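Local coordinates for protein uncharacterized CBS domain-containing proteins (PDB 2P3H) that is an uncharacterised CBS-domain membrane protein, a putative hemolysin or transporter, whose C-terminal CorC_HlyC domain, the part described here, may bind flavin adenine dinucleotide, at residues A[31-36]-A[79-84]; A[40-45]-A[94-99]; A[46-51]-A[57-62]. All blocks are in the same frame, centred on the assembly; numbering follows the deposited sequence. Where two conformers were deposited one is given.

All three contacts lie on one antiparallel sheet of the CorC_HlyC domain. Their centres are 9 to 10 Å apart. Contacts 2 and 3 share helix 41-49: its N-terminal half meets strand 92-100 and its last turn meets strand 58-62. Contact 1 brings the loop before that helix to strand 80-89, which runs between the other two strands. Strand pairing ties the contacts together, with Arg-82 O 2.7 Å from Ala-99 N and Ile-83 O 2.7 Å from Ile-59 N. Apolar side chains join them too: Leu-45 CD2 is 3.7 Å from Ile-83 CD1 and 4.0 Å from Ile-59 CG2. The 1,2-ethanediol at contact 3 is probably from the crystallisation liquor.

Contact 1. Residues A[31-36]-A[79-84]; sequences YELPEG and RILRIT
Tyr-31 and Arg-79 make the polar part of this contact. NH2 of Arg-79 donates to OH of Tyr-31 at 3.1 Å, with an N-H...O angle of 162°. The hydroxyl lies at the edge of the guanidinium, close to its plane. Ring and guanidinium planes are steeply turned, 78° apart, so the two groups do not stack. The arginine chain bends at its second torsion (chi2 83°), which folds the guanidinium back to the phenol oxygen. Both side chains were deposited in two conformers; the bond is that of the conformer given and may not hold in the other. The guanidinium has a second partner, as NE bonds to the carbonyl of Leu-101.

The same pair also touches through carbon. CG of Arg-79 comes to 3.6 Å from CZ of Tyr-31, approaching the ring obliquely. CB is close to the same end of the ring.

The apolar part is small. CD2 of Leu-33 meets CD2 of Leu-81 at 4.0 Å. The two leucines cross at about a right angle, and both are buried.

The segment 31-36 is an irregular connection between helices 22-29 and 41-49. Leu-33 also packs on Leu-22 and Val-25 of helix 22-29, while Leu-81 reaches Ile-29. Strand 80-89 is flanked by strands 58-62 and 92-100, so the loop and helix 22-29 pack against an inner strand of the antiparallel sheet.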
loop_
_atom_site.group_PDB
_atom_site.type_symbol
_atom_site.label_atom_id
_atom_site.label_comp_id
_atom_site.label_asym_id
_atom_site.label_seq_id
_atom_site.Cartn_x
_atom_site.Cartn_y
_atom_site.Cartn_z
ATOM N N TYR A 31 0.406 4.060 8.960
ATOM C CA TYR A 31 1.071 2.783 9.256
ATOM C C TYR A 31 2.329 2.678 8.397
ATOM O O TYR A 31 2.312 3.134 7.265
ATOM C CB TYR A 31 0.186 1.609 8.829
ATOM C CG TYR A 31 -0.995 1.260 9.705
ATOM C CD1 TYR A 31 -2.248 1.823 9.480
ATOM C CD2 TYR A 31 -0.871 0.306 10.717
ATOM C CE1 TYR A 31 -3.354 1.467 10.287
ATOM C CE2 TYR A 31 -1.958 -0.056 11.516
ATOM C CZ TYR A 31 -3.189 0.526 11.294
ATOM O OH TYR A 31 -4.240 0.160 12.092
ATOM N N GLU A 32 3.354 1.989 8.885
ATOM C CA GLU A 32 4.503 1.647 8.053
ATOM C C GLU A 32 4.263 0.409 7.206
ATOM O O GLU A 32 3.589 -0.535 7.610
ATOM C CB GLU A 32 5.751 1.504 8.906
ATOM C CG GLU A 32 6.120 2.841 9.543
ATOM C CD GLU A 32 7.495 2.880 10.161
ATOM O OE1 GLU A 32 8.477 2.475 9.493
ATOM O OE2 GLU A 32 7.594 3.370 11.302
ATOM N N LEU A 33 4.833 0.446 6.006
ATOM C CA LEU A 33 4.802 -0.665 5.081
ATOM C C LEU A 33 6.118 -1.439 5.130
ATOM O O LEU A 33 7.113 -0.901 5.599
ATOM C CB LEU A 33 4.546 -0.124 3.666
ATOM C CG LEU A 33 3.063 0.215 3.386
ATOM C CD1 LEU A 33 2.981 1.297 2.292
ATOM C CD2 LEU A 33 2.299 -1.037 3.026
ATOM N N PRO A 34 6.127 -2.707 4.669
ATOM C CA PRO A 34 7.404 -3.449 4.583
ATOM C C PRO A 34 8.468 -2.710 3.756
ATOM O O PRO A 34 8.140 -2.087 2.762
ATOM C CB PRO A 34 7.015 -4.757 3.898
ATOM C CG PRO A 34 5.530 -4.889 4.085
ATOM C CD PRO A 34 4.962 -3.527 4.265
ATOM N N GLU A 35 9.725 -2.739 4.194
ATOM C CA GLU A 35 10.799 -2.088 3.463
ATOM C C GLU A 35 11.565 -3.128 2.691
ATOM O O GLU A 35 11.590 -4.304 3.065
ATOM C CB GLU A 35 11.744 -1.333 4.410
ATOM C CG GLU A 35 11.002 -0.314 5.237
ATOM C CD GLU A 35 11.846 0.861 5.672
ATOM O OE1 GLU A 35 13.078 0.708 5.839
ATOM O OE2 GLU A 35 11.258 1.949 5.858
ATOM N N GLY A 36 12.184 -2.700 1.604
ATOM C CA GLY A 36 12.901 -3.622 0.743
ATOM C C GLY A 36 13.657 -2.877 -0.317
ATOM O O GLY A 36 13.971 -1.698 -0.159
ATOM N N ARG A 79 -3.195 -5.186 10.658
ATOM C CA ARG A 79 -3.973 -4.368 9.734
ATOM C C ARG A 79 -3.500 -4.628 8.311
ATOM O O ARG A 79 -2.317 -4.872 8.067
ATOM C CB ARG A 79 -3.847 -2.884 10.053
ATOM C CG ARG A 79 -5.060 -2.088 9.608
ATOM C CD ARG A 79 -6.204 -2.148 10.640
ATOM N NE ARG A 79 -7.433 -1.558 10.100
ATOM C CZ ARG A 79 -7.821 -0.296 10.277
ATOM N NH1 ARG A 79 -8.953 0.120 9.719
ATOM N NH2 ARG A 79 -7.105 0.550 11.012
ATOM N N ILE A 80 -4.435 -4.591 7.369
ATOM C CA ILE A 80 -4.133 -4.909 5.955
ATOM C C ILE A 80 -4.447 -3.715 5.074
ATOM O O ILE A 80 -5.517 -3.120 5.219
ATOM C CB ILE A 80 -4.962 -6.117 5.454
ATOM C CG1 ILE A 80 -4.697 -7.350 6.323
ATOM C CG2 ILE A 80 -4.643 -6.447 3.967
ATOM C CD1 ILE A 80 -3.248 -7.810 6.291
ATOM N N LEU A 81 -3.523 -3.397 4.172
ATOM C CA LEU A 81 -3.751 -2.417 3.118
ATOM C C LEU A 81 -4.109 -3.174 1.832
ATOM O O LEU A 81 -3.302 -3.948 1.309
ATOM C CB LEU A 81 -2.493 -1.552 2.931
ATOM C CG LEU A 81 -2.593 -0.443 1.860
ATOM C CD1 LEU A 81 -3.598 0.625 2.326
ATOM C CD2 LEU A 81 -1.230 0.188 1.637
ATOM N N ARG A 82 -5.327 -2.963 1.332
ATOM C CA ARG A 82 -5.693 -3.520 0.028
ATOM C C ARG A 82 -5.395 -2.501 -1.061
ATOM O O ARG A 82 -5.811 -1.320 -0.944
ATOM C CB ARG A 82 -7.176 -3.877 0.013
ATOM C CG ARG A 82 -7.660 -4.359 -1.363
ATOM C CD ARG A 82 -9.195 -4.551 -1.329
ATOM N NE ARG A 82 -9.524 -5.742 -0.561
ATOM C CZ ARG A 82 -10.713 -5.991 -0.004
ATOM N NH1 ARG A 82 -11.712 -5.099 -0.116
ATOM N NH2 ARG A 82 -10.903 -7.127 0.683
ATOM N N ILE A 83 -4.641 -2.925 -2.084
ATOM C CA ILE A 83 -4.282 -2.076 -3.215
ATOM C C ILE A 83 -4.849 -2.712 -4.483
ATOM O O ILE A 83 -4.630 -3.895 -4.741
ATOM C CB ILE A 83 -2.748 -1.900 -3.348
ATOM C CG1 ILE A 83 -2.188 -1.400 -2.015
ATOM C CG2 ILE A 83 -2.375 -0.972 -4.535
ATOM C CD1 ILE A 83 -0.968 -2.123 -1.556
ATOM N N THR A 84 -5.601 -1.921 -5.235
ATOM C CA THR A 84 -6.173 -2.361 -6.507
ATOM C C THR A 84 -5.564 -1.519 -7.612
ATOM O O THR A 84 -5.565 -0.279 -7.540
ATOM C CB THR A 84 -7.711 -2.184 -6.526
ATOM O OG1 THR A 84 -8.293 -2.811 -5.384
ATOM C CG2 THR A 84 -8.299 -2.774 -7.819
#

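Contact 2. Residues A[40-45]-A[94-99]; sequences TISGLL and VKLALA
A single methyl group, CD1 of Leu-96, is touched by three residues of helix 41-49, Ile-41, Ser-42 and Leu-45. The closest approach is from CG2 of Ile-41, at 3.5 Å. CG1 of the same isoleucine follows at 3.7 Å. CG1 stands anti to the backbone N (chi1 -172°), which leaves CG2 between the backbone N and the carbonyl carbon; both branches reach the methyl. Ile-41 and Leu-96 run past each other in opposite directions.

Leu-45 arrives differently. It meets Leu-96 tip to tip, with its CD1 at 3.8 Å from both CD1 and CD2 of Leu-96. One residue of the strand thus touches two successive turns of the helix. Ser-42 touches the methyl only loosely, its OG 4.3 Å from CD1 of Leu-96; that OG hydrogen-bonds to the carbonyl of Gly-18.

The start of the helix is fixed by Thr-40 at the N-cap. Its OG1 accepts from N of Gly-43 at 3.3 Å, with an N-H...O angle of 160°.

The axes of segments 41-45 and 95-99 lie 10.9 Å apart and are inclined at 77°, so the helix runs across the strand. Val-94 and Lys-95 both face Glu-87 of strand 80-89 in a classic beta bulge. Around the buried core, Ile-41 packs on Ile-16 of strand 13-17, while Leu-45 packs on Ile-83 of strand 80-89 and Ile-59 of strand 58-62.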
loop_
_atom_site.group_PDB
_atom_site.type_symbol
_atom_site.label_atom_id
_atom_site.label_comp_id
_atom_site.label_asym_id
_atom_site.label_seq_id
_atom_site.Cartn_x
_atom_site.Cartn_y
_atom_site.Cartn_z
ATOM N N THR A 40 9.041 3.266 -4.132
ATOM C CA THR A 40 7.690 3.724 -4.477
ATOM C C THR A 40 6.666 2.641 -4.249
ATOM O O THR A 40 7.008 1.451 -4.162
ATOM C CB THR A 40 7.525 4.197 -5.958
ATOM O OG1 THR A 40 7.590 3.080 -6.856
ATOM C CG2 THR A 40 8.553 5.257 -6.347
ATOM N N ILE A 41 5.406 3.059 -4.198
ATOM C CA ILE A 41 4.306 2.096 -4.037
ATOM C C ILE A 41 4.363 0.977 -5.101
ATOM O O ILE A 41 4.227 -0.208 -4.760
ATOM C CB ILE A 41 2.919 2.806 -3.938
ATOM C CG1 ILE A 41 1.830 1.798 -3.562
ATOM C CG2 ILE A 41 2.546 3.497 -5.241
ATOM C CD1 ILE A 41 2.104 1.015 -2.196
ATOM N N SER A 42 4.603 1.326 -6.370
ATOM C CA SER A 42 4.662 0.271 -7.406
ATOM C C SER A 42 5.827 -0.678 -7.211
ATOM O O SER A 42 5.711 -1.882 -7.459
ATOM C CB SER A 42 4.661 0.868 -8.815
ATOM O OG SER A 42 3.377 1.396 -9.077
ATOM N N GLY A 43 6.958 -0.136 -6.760
ATOM C CA GLY A 43 8.130 -0.964 -6.493
ATOM C C GLY A 43 7.791 -2.020 -5.447
ATOM O O GLY A 43 8.202 -3.193 -5.570
ATOM N N LEU A 44 7.066 -1.602 -4.410
ATOM C CA LEU A 44 6.614 -2.534 -3.357
ATOM C C LEU A 44 5.708 -3.616 -3.953
ATOM O O LEU A 44 5.859 -4.805 -3.667
ATOM C CB LEU A 44 5.875 -1.759 -2.256
ATOM C CG LEU A 44 5.080 -2.552 -1.208
ATOM C CD1 LEU A 44 6.001 -3.445 -0.355
ATOM C CD2 LEU A 44 4.298 -1.597 -0.343
ATOM N N LEU A 45 4.743 -3.182 -4.765
ATOM C CA LEU A 45 3.805 -4.093 -5.428
ATOM C C LEU A 45 4.513 -5.118 -6.306
ATOM O O LEU A 45 4.229 -6.323 -6.202
ATOM C CB LEU A 45 2.788 -3.307 -6.257
ATOM C CG LEU A 45 1.803 -2.419 -5.514
ATOM C CD1 LEU A 45 0.852 -1.777 -6.516
ATOM C CD2 LEU A 45 1.043 -3.195 -4.427
ATOM N N VAL A 94 -0.078 3.266 -12.888
ATOM C CA VAL A 94 -0.038 4.724 -12.797
ATOM C C VAL A 94 -1.129 5.263 -11.863
ATOM O O VAL A 94 -1.019 6.403 -11.404
ATOM C CB VAL A 94 -0.071 5.417 -14.173
ATOM C CG1 VAL A 94 1.178 5.043 -14.973
ATOM C CG2 VAL A 94 -1.359 5.090 -14.933
ATOM N N LYS A 95 -2.149 4.445 -11.579
ATOM C CA LYS A 95 -3.161 4.791 -10.565
ATOM C C LYS A 95 -3.527 3.600 -9.724
ATOM O O LYS A 95 -3.781 2.526 -10.256
ATOM C CB LYS A 95 -4.422 5.364 -11.209
ATOM C CG LYS A 95 -4.198 6.641 -11.999
ATOM C CD LYS A 95 -4.017 7.861 -11.103
ATOM C CE LYS A 95 -3.402 8.995 -11.909
ATOM N NZ LYS A 95 -3.469 10.250 -11.125
ATOM N N LEU A 96 -3.595 3.802 -8.407
ATOM C CA LEU A 96 -3.867 2.692 -7.474
ATOM C C LEU A 96 -4.949 3.118 -6.502
ATOM O O LEU A 96 -4.952 4.252 -6.033
ATOM C CB LEU A 96 -2.607 2.368 -6.689
ATOM C CG LEU A 96 -1.434 1.884 -7.539
ATOM C CD1 LEU A 96 -0.207 1.833 -6.691
ATOM C CD2 LEU A 96 -1.771 0.511 -8.117
ATOM N N ALA A 97 -5.856 2.195 -6.199
ATOM C CA ALA A 97 -6.833 2.421 -5.122
ATOM C C ALA A 97 -6.305 1.756 -3.870
ATOM O O ALA A 97 -5.895 0.608 -3.914
ATOM C CB ALA A 97 -8.154 1.831 -5.501
ATOM N N LEU A 98 -6.301 2.488 -2.761
ATOM C CA LEU A 98 -5.813 1.933 -1.477
ATOM C C LEU A 98 -6.963 1.911 -0.506
ATOM O O LEU A 98 -7.712 2.881 -0.398
ATOM C CB LEU A 98 -4.718 2.838 -0.899
ATOM C CG LEU A 98 -3.279 2.474 -1.284
ATOM C CD1 LEU A 98 -3.030 2.450 -2.811
ATOM C CD2 LEU A 98 -2.323 3.421 -0.576
ATOM N N ALA A 99 -7.116 0.796 0.216
ATOM C CA ALA A 99 -8.111 0.775 1.296
ATOM C C ALA A 99 -7.496 0.137 2.517
ATOM O O ALA A 99 -6.940 -0.967 2.426
ATOM C CB ALA A 99 -9.366 0.010 0.861
#

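Contact 3. Residues A[46-51]-A[57-62]; sequences FDHANA and DVIEIP. With EDO (1,2-ethanediol), chain M.
The imidazole of His-48 lies against the side chains of Ile-59 and Ile-61. Its CG stands anti to the backbone N (chi1 -172°), which carries the ring from the last turn of the helix out to the strand. Ile-61 lies over one face of the ring in a CH-pi contact. Its CG1 is 4.2 Å from the centroid of the His-48 ring and 13° off the ring normal. The distal methyl CD1 of Ile-61 reaches the CG end of the same ring. Ile-59 uses its other branch: its CG2 comes to 3.6 Å from CD2 of His-48. The direction here is oblique, neither squarely over the face nor at the edge. In Ile-59 the CG2 methyl stands anti to the backbone N while CG1 lies beside it (chi1 -67°), and it is CG2 that meets the imidazole. Both isoleucines run past the histidine in opposite directions to it.

The segments belong to a helix-loop-strand unit. Helix 41-49 ends here, Asn-50 leaves helical geometry with positive phi, and a short loop leads to strand 58-62, an outermost strand of the antiparallel sheet within this chain. Ile-59 and Ile-61 also pack on Leu-45.

The polar link runs through a water. It lies at the edge of the imidazole, in its plane, 2.8 Å from NE2 of His-48. The same water donates to O of Glu-60 at 3.2 Å, so it bridges the ring and the strand backbone. The CB of Glu-60 points away from the helix, and its carboxylate forms a salt bridge with Arg-82 on strand 80-89. Beyond the helix end, OD1 of Asn-50 accepts a hydrogen bond from O2 of a 1,2-ethanediol at 2.7 Å.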
loop_
_atom_site.group_PDB
_atom_site.type_symbol
_atom_site.label_atom_id
_atom_site.label_comp_id
_atom_site.label_asym_id
_atom_site.label_seq_id
_atom_site.Cartn_x
_atom_site.Cartn_y
_atom_site.Cartn_z
ATOM N N PHE A 46 5.452 -4.667 -7.143
ATOM C CA PHE A 46 6.225 -5.609 -7.948
ATOM C C PHE A 46 7.004 -6.585 -7.081
ATOM O O PHE A 46 7.062 -7.784 -7.380
ATOM C CB PHE A 46 7.195 -4.886 -8.894
ATOM C CG PHE A 46 6.549 -4.344 -10.143
ATOM C CD1 PHE A 46 5.995 -5.202 -11.091
ATOM C CD2 PHE A 46 6.540 -2.968 -10.402
ATOM C CE1 PHE A 46 5.415 -4.695 -12.273
ATOM C CE2 PHE A 46 5.955 -2.448 -11.574
ATOM C CZ PHE A 46 5.401 -3.326 -12.517
ATOM N N ASP A 47 7.617 -6.072 -6.017
ATOM C CA ASP A 47 8.373 -6.931 -5.117
ATOM C C ASP A 47 7.480 -8.009 -4.461
ATOM O O ASP A 47 7.842 -9.193 -4.451
ATOM C CB ASP A 47 9.089 -6.075 -4.079
ATOM C CG ASP A 47 10.050 -6.880 -3.230
ATOM O OD1 ASP A 47 11.242 -6.911 -3.548
ATOM O OD2 ASP A 47 9.588 -7.499 -2.263
ATOM N N HIS A 48 6.319 -7.599 -3.944
ATOM C CA HIS A 48 5.342 -8.489 -3.275
ATOM C C HIS A 48 4.728 -9.536 -4.226
ATOM O O HIS A 48 4.677 -10.734 -3.906
ATOM C CB HIS A 48 4.225 -7.642 -2.634
ATOM C CG HIS A 48 3.281 -8.422 -1.763
ATOM N ND1 HIS A 48 3.444 -8.520 -0.394
ATOM C CD2 HIS A 48 2.178 -9.152 -2.065
ATOM C CE1 HIS A 48 2.478 -9.273 0.108
ATOM N NE2 HIS A 48 1.700 -9.670 -0.884
ATOM N N ALA A 49 4.253 -9.085 -5.387
ATOM C CA ALA A 49 3.629 -9.986 -6.357
ATOM C C ALA A 49 4.638 -10.852 -7.073
ATOM O O ALA A 49 4.287 -11.937 -7.541
ATOM C CB ALA A 49 2.797 -9.195 -7.365
ATOM N N ASN A 50 5.894 -10.393 -7.149
ATOM C CA ASN A 50 6.931 -11.021 -7.980
ATOM C C ASN A 50 6.397 -11.488 -9.349
ATOM O O ASN A 50 6.678 -12.602 -9.828
ATOM C CB ASN A 50 7.660 -12.156 -7.216
ATOM C CG ASN A 50 8.906 -12.669 -7.949
ATOM O OD1 ASN A 50 9.541 -11.944 -8.728
ATOM N ND2 ASN A 50 9.265 -13.928 -7.695
ATOM N N ALA A 51 5.617 -10.610 -9.968
ATOM C CA ALA A 51 4.960 -10.872 -11.233
ATOM C C ALA A 51 4.584 -9.520 -11.839
ATOM O O ALA A 51 4.594 -8.497 -11.138
ATOM C CB ALA A 51 3.685 -11.718 -10.994
ATOM N N ASP A 57 -5.966 -6.102 -10.808
ATOM C CA ASP A 57 -5.272 -6.931 -9.797
ATOM C C ASP A 57 -5.437 -6.330 -8.404
ATOM O O ASP A 57 -5.372 -5.120 -8.244
ATOM C CB ASP A 57 -3.761 -7.047 -10.104
ATOM C CG ASP A 57 -3.461 -8.012 -11.243
ATOM O OD1 ASP A 57 -4.417 -8.623 -11.790
ATOM O OD2 ASP A 57 -2.268 -8.171 -11.578
ATOM N N VAL A 58 -5.654 -7.180 -7.409
ATOM C CA VAL A 58 -5.795 -6.720 -6.024
ATOM C C VAL A 58 -4.690 -7.360 -5.213
ATOM O O VAL A 58 -4.485 -8.573 -5.250
ATOM C CB VAL A 58 -7.157 -7.102 -5.420
ATOM C CG1 VAL A 58 -7.246 -6.661 -3.936
ATOM C CG2 VAL A 58 -8.292 -6.504 -6.260
ATOM N N ILE A 59 -3.952 -6.532 -4.492
ATOM C CA ILE A 59 -2.823 -7.045 -3.741
ATOM C C ILE A 59 -3.051 -6.578 -2.317
ATOM O O ILE A 59 -3.307 -5.415 -2.095
ATOM C CB ILE A 59 -1.487 -6.469 -4.259
ATOM C CG1 ILE A 59 -1.199 -6.980 -5.678
ATOM C CG2 ILE A 59 -0.326 -6.846 -3.344
ATOM C CD1 ILE A 59 -1.657 -6.020 -6.736
ATOM N N GLU A 60 -2.953 -7.492 -1.369
ATOM C CA GLU A 60 -3.126 -7.123 0.030
ATOM C C GLU A 60 -1.801 -7.230 0.801
ATOM O O GLU A 60 -1.146 -8.250 0.778
ATOM C CB GLU A 60 -4.274 -7.933 0.663
ATOM C CG GLU A 60 -5.664 -7.514 0.025
ATOM C CD GLU A 60 -6.895 -8.230 0.586
ATOM O OE1 GLU A 60 -6.755 -9.063 1.546
ATOM O OE2 GLU A 60 -8.025 -7.949 0.053
ATOM N N ILE A 61 -1.400 -6.145 1.455
ATOM C CA ILE A 61 -0.106 -6.077 2.156
ATOM C C ILE A 61 -0.341 -5.774 3.653
ATOM O O ILE A 61 -1.006 -4.782 4.011
ATOM C CB ILE A 61 0.818 -4.976 1.523
ATOM C CG1 ILE A 61 0.961 -5.280 0.012
ATOM C CG2 ILE A 61 2.178 -4.861 2.270
ATOM C CD1 ILE A 61 2.017 -4.558 -0.745
ATOM N N PRO A 62 0.219 -6.613 4.523
ATOM C CA PRO A 62 0.153 -6.357 5.974
ATOM C C PRO A 62 0.983 -5.141 6.355
ATOM O O PRO A 62 2.089 -4.949 5.820
ATOM C CB PRO A 62 0.782 -7.616 6.590
ATOM C CG PRO A 62 0.760 -8.654 5.496
ATOM C CD PRO A 62 0.916 -7.877 4.209
HETATM C C1 EDO M . 10.184 -7.243 -8.348
HETATM O O1 EDO M . 11.360 -6.545 -8.756
HETATM C C2 EDO M . 10.539 -8.624 -7.827
HETATM O O2 EDO M . 10.613 -9.504 -8.952
HETATM O O HOH W 1 -0.588 -11.187 -0.337
#